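Local structure of DNA damage response protein Rtt109, putative (Neosartorya fumigata, 5ZB9) at residues 12-17 against 467-472. The protein probably transfers the acetyl group of acetyl-CoA to lysine side chains of histone H3. Sequence-based numbering, arbitrary orientation.
Sequences SLAKVL and EGRNAT
Backbone hydrogen bonds from R469 and N470 join the chain just beyond strand 464-467 to the C-terminal end of helix 9-16. R469 N donates to A14 O over 2.8 Å, somewhat bent (131° at the hydrogen). N470 N reaches L17 O at 3.0 Å, straighter at 148°. A weak second bond links R469 N to L17 O, making that amide a bifurcated donor between two carbonyls. The G468 CA adds a CA-H...O contact of 3.4 Å to A14 O, where the chain runs close against the helix end.

Side-chain polar contacts are fewer. N470 has CG anti to its backbone N (chi1 -172°), which brings the amide beside K15 O at the helix end; ND2 makes a weak bond to K15 O at 3.4 Å, while OD1 accepts from T472 OG1. N470 CB packs against the carbonyl oxygens of K15 and L17, 3.2 Å from each O.

In van der Waals contact, the A14 methyl CB points toward 467-472 and lies 3.6 Å from R469 NH2, obliquely to the guanidinium plane. The side chains of K15 and R469 run side by side in the same direction, with K15 CG 4.0 Å from R469 NH1. L17 CB rests on the G468 CA, and the leucine continues inward to V23 of strand 22-35 and L111 at the start of helix 111-127.

The like charges of K15 and R469 are both drawn to D11, one turn earlier on the helix, which forms salt bridges with K15 NZ and R469 NH2 and probably offsets their repulsion. The carbonyls of A14, in the last turn, and L17, just past it, thus find donors in the C-terminal segment, whose backbone also bonds to V21 and T19, tying the two ends of the modelled chain together at the edge of the acetyltransferase fold.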
ATOM      1  N   SER A  12      18.945   3.147  -3.703  1.00 36.75           N
ATOM      2  CA  SER A  12      17.936   2.741  -4.678  1.00 38.24           C
ATOM      3  C   SER A  12      17.292   3.964  -5.295  1.00 33.60           C
ATOM      4  O   SER A  12      17.122   4.058  -6.514  1.00 37.37           O
ATOM      5  CB  SER A  12      16.865   1.867  -4.024  1.00 34.22           C
ATOM      6  OG  SER A  12      17.446   0.735  -3.401  1.00 48.84           O
ATOM      7  N   LEU A  13      16.956   4.904  -4.421  1.00 30.84           N
ATOM      8  CA  LEU A  13      16.278   6.134  -4.789  1.00 32.12           C
ATOM      9  C   LEU A  13      17.156   7.010  -5.670  1.00 30.39           C
ATOM     10  O   LEU A  13      16.668   7.670  -6.589  1.00 35.41           O
ATOM     11  CB  LEU A  13      15.863   6.881  -3.516  1.00 27.10           C
ATOM     12  CG  LEU A  13      14.985   8.120  -3.625  1.00 34.31           C
ATOM     13  CD1 LEU A  13      13.694   7.793  -4.345  1.00 28.84           C
ATOM     14  CD2 LEU A  13      14.696   8.644  -2.232  1.00 29.04           C
ATOM     15  N   ALA A  14      18.451   7.011  -5.382  1.00 29.08           N
ATOM     16  CA  ALA A  14      19.414   7.816  -6.131  1.00 35.19           C
ATOM     17  C   ALA A  14      19.502   7.360  -7.577  1.00 33.77           C
ATOM     18  O   ALA A  14      19.662   8.170  -8.490  1.00 33.58           O
ATOM     19  CB  ALA A  14      20.784   7.750  -5.477  1.00 33.15           C
ATOM     20  N   LYS A  15      19.391   6.053  -7.777  1.00 33.78           N
ATOM     21  CA  LYS A  15      19.470   5.472  -9.110  1.00 39.83           C
ATOM     22  C   LYS A  15      18.282   5.829 -10.015  1.00 41.53           C
ATOM     23  O   LYS A  15      18.417   5.815 -11.235  1.00 41.96           O
ATOM     24  CB  LYS A  15      19.581   3.953  -9.016  1.00 34.72           C
ATOM     25  CG  LYS A  15      20.863   3.429  -8.416  1.00 31.29           C
ATOM     26  CD  LYS A  15      20.952   1.937  -8.693  1.00 37.77           C
ATOM     27  CE  LYS A  15      22.024   1.260  -7.873  1.00 50.06           C
ATOM     28  NZ  LYS A  15      21.588   1.054  -6.466  1.00 57.90           N
ATOM     29  N   VAL A  16      17.121   6.133  -9.433  1.00 39.01           N
ATOM     30  CA  VAL A  16      15.943   6.420 -10.253  1.00 35.00           C
ATOM     31  C   VAL A  16      15.683   7.916 -10.407  1.00 32.08           C
ATOM     32  O   VAL A  16      15.030   8.337 -11.360  1.00 36.65           O
ATOM     33  CB  VAL A  16      14.662   5.739  -9.695  1.00 33.50           C
ATOM     34  CG1 VAL A  16      14.902   4.259  -9.465  1.00 32.05           C
ATOM     35  CG2 VAL A  16      14.177   6.410  -8.416  1.00 30.88           C
ATOM     36  N   LEU A  17      16.196   8.722  -9.486  1.00 36.42           N
ATOM     37  CA  LEU A  17      15.973  10.169  -9.566  1.00 36.45           C
ATOM     38  C   LEU A  17      16.847  10.779 -10.649  1.00 34.27           C
ATOM     39  O   LEU A  17      17.973  10.342 -10.860  1.00 39.48           O
ATOM     40  CB  LEU A  17      16.245  10.850  -8.216  1.00 32.41           C
ATOM     41  CG  LEU A  17      15.243  10.558  -7.093  1.00 38.94           C
ATOM     42  CD1 LEU A  17      15.668  11.212  -5.798  1.00 32.48           C
ATOM     43  CD2 LEU A  17      13.848  11.022  -7.484  1.00 36.70           C
ATOM     44  N   GLU A 467      21.361  12.290  -3.973  1.00 29.74           N
ATOM     45  CA  GLU A 467      21.472  12.998  -5.235  1.00 35.72           C
ATOM     46  C   GLU A 467      21.198  12.033  -6.373  1.00 32.43           C
ATOM     47  O   GLU A 467      21.802  10.962  -6.443  1.00 32.21           O
ATOM     48  CB  GLU A 467      22.849  13.636  -5.385  1.00 40.24           C
ATOM     49  CG  GLU A 467      22.904  14.735  -6.436  1.00 49.10           C
ATOM     50  CD  GLU A 467      24.311  15.276  -6.646  1.00 62.81           C
ATOM     51  OE1 GLU A 467      24.530  15.997  -7.647  1.00 64.30           O
ATOM     52  OE2 GLU A 467      25.196  14.977  -5.813  1.00 63.41           O
ATOM     53  N   GLY A 468      20.271  12.410  -7.251  1.00 34.32           N
ATOM     54  CA  GLY A 468      19.928  11.595  -8.402  1.00 35.46           C
ATOM     55  C   GLY A 468      21.111  11.256  -9.297  1.00 39.92           C
ATOM     56  O   GLY A 468      22.059  12.034  -9.427  1.00 36.92           O
ATOM     57  N   ARG A 469      21.032  10.089  -9.926  1.00 39.84           N
ATOM     58  CA  ARG A 469      22.101   9.543 -10.752  1.00 40.11           C
ATOM     59  C   ARG A 469      21.591   9.125 -12.127  1.00 44.95           C
ATOM     60  O   ARG A 469      22.374   8.837 -13.030  1.00 48.28           O
ATOM     61  CB  ARG A 469      22.724   8.329 -10.070  1.00 34.80           C
ATOM     62  CG  ARG A 469      24.082   8.546  -9.483  1.00 40.73           C
ATOM     63  CD  ARG A 469      24.583   7.238  -8.885  1.00 39.50           C
ATOM     64  NE  ARG A 469      24.266   7.131  -7.466  1.00 33.43           N
ATOM     65  CZ  ARG A 469      24.227   5.985  -6.801  1.00 35.24           C
ATOM     66  NH1 ARG A 469      24.467   4.849  -7.435  1.00 36.86           N
ATOM     67  NH2 ARG A 469      23.940   5.978  -5.505  1.00 39.93           N
ATOM     68  N   ASN A 470      20.271   9.053 -12.264  1.00 47.86           N
ATOM     69  CA  ASN A 470      19.638   8.578 -13.492  1.00 50.73           C
ATOM     70  C   ASN A 470      19.773   9.594 -14.618  1.00 50.02           C
ATOM     71  O   ASN A 470      19.294  10.717 -14.503  1.00 47.18           O
ATOM     72  CB  ASN A 470      18.165   8.260 -13.234  1.00 48.46           C
ATOM     73  CG  ASN A 470      17.505   7.577 -14.404  1.00 52.66           C
ATOM     74  OD1 ASN A 470      16.789   8.210 -15.178  1.00 69.39           O
ATOM     75  ND2 ASN A 470      17.738   6.280 -14.542  1.00 45.45           N
ATOM     76  N   ALA A 471      20.429   9.200 -15.706  1.00 58.26           N
ATOM     77  CA  ALA A 471      20.756  10.148 -16.769  1.00 64.32           C
ATOM     78  C   ALA A 471      19.880   9.962 -18.004  1.00 63.64           C
ATOM     79  O   ALA A 471      19.959  10.742 -18.952  1.00 71.30           O
ATOM     80  CB  ALA A 471      22.234  10.029 -17.144  1.00 55.15           C
ATOM     81  N   THR A 472      19.037   8.936 -17.985  1.00 64.24           N
ATOM     82  CA  THR A 472      18.189   8.627 -19.130  1.00 61.57           C
ATOM     83  C   THR A 472      17.023   9.607 -19.254  1.00 68.53           C
ATOM     84  O   THR A 472      16.051   9.533 -18.502  1.00 72.16           O
ATOM     85  CB  THR A 472      17.638   7.198 -19.037  1.00 63.12           C
ATOM     86  OG1 THR A 472      16.660   7.129 -17.992  1.00 71.63           O
ATOM     87  CG2 THR A 472      18.765   6.210 -18.747  1.00 54.98           C
TER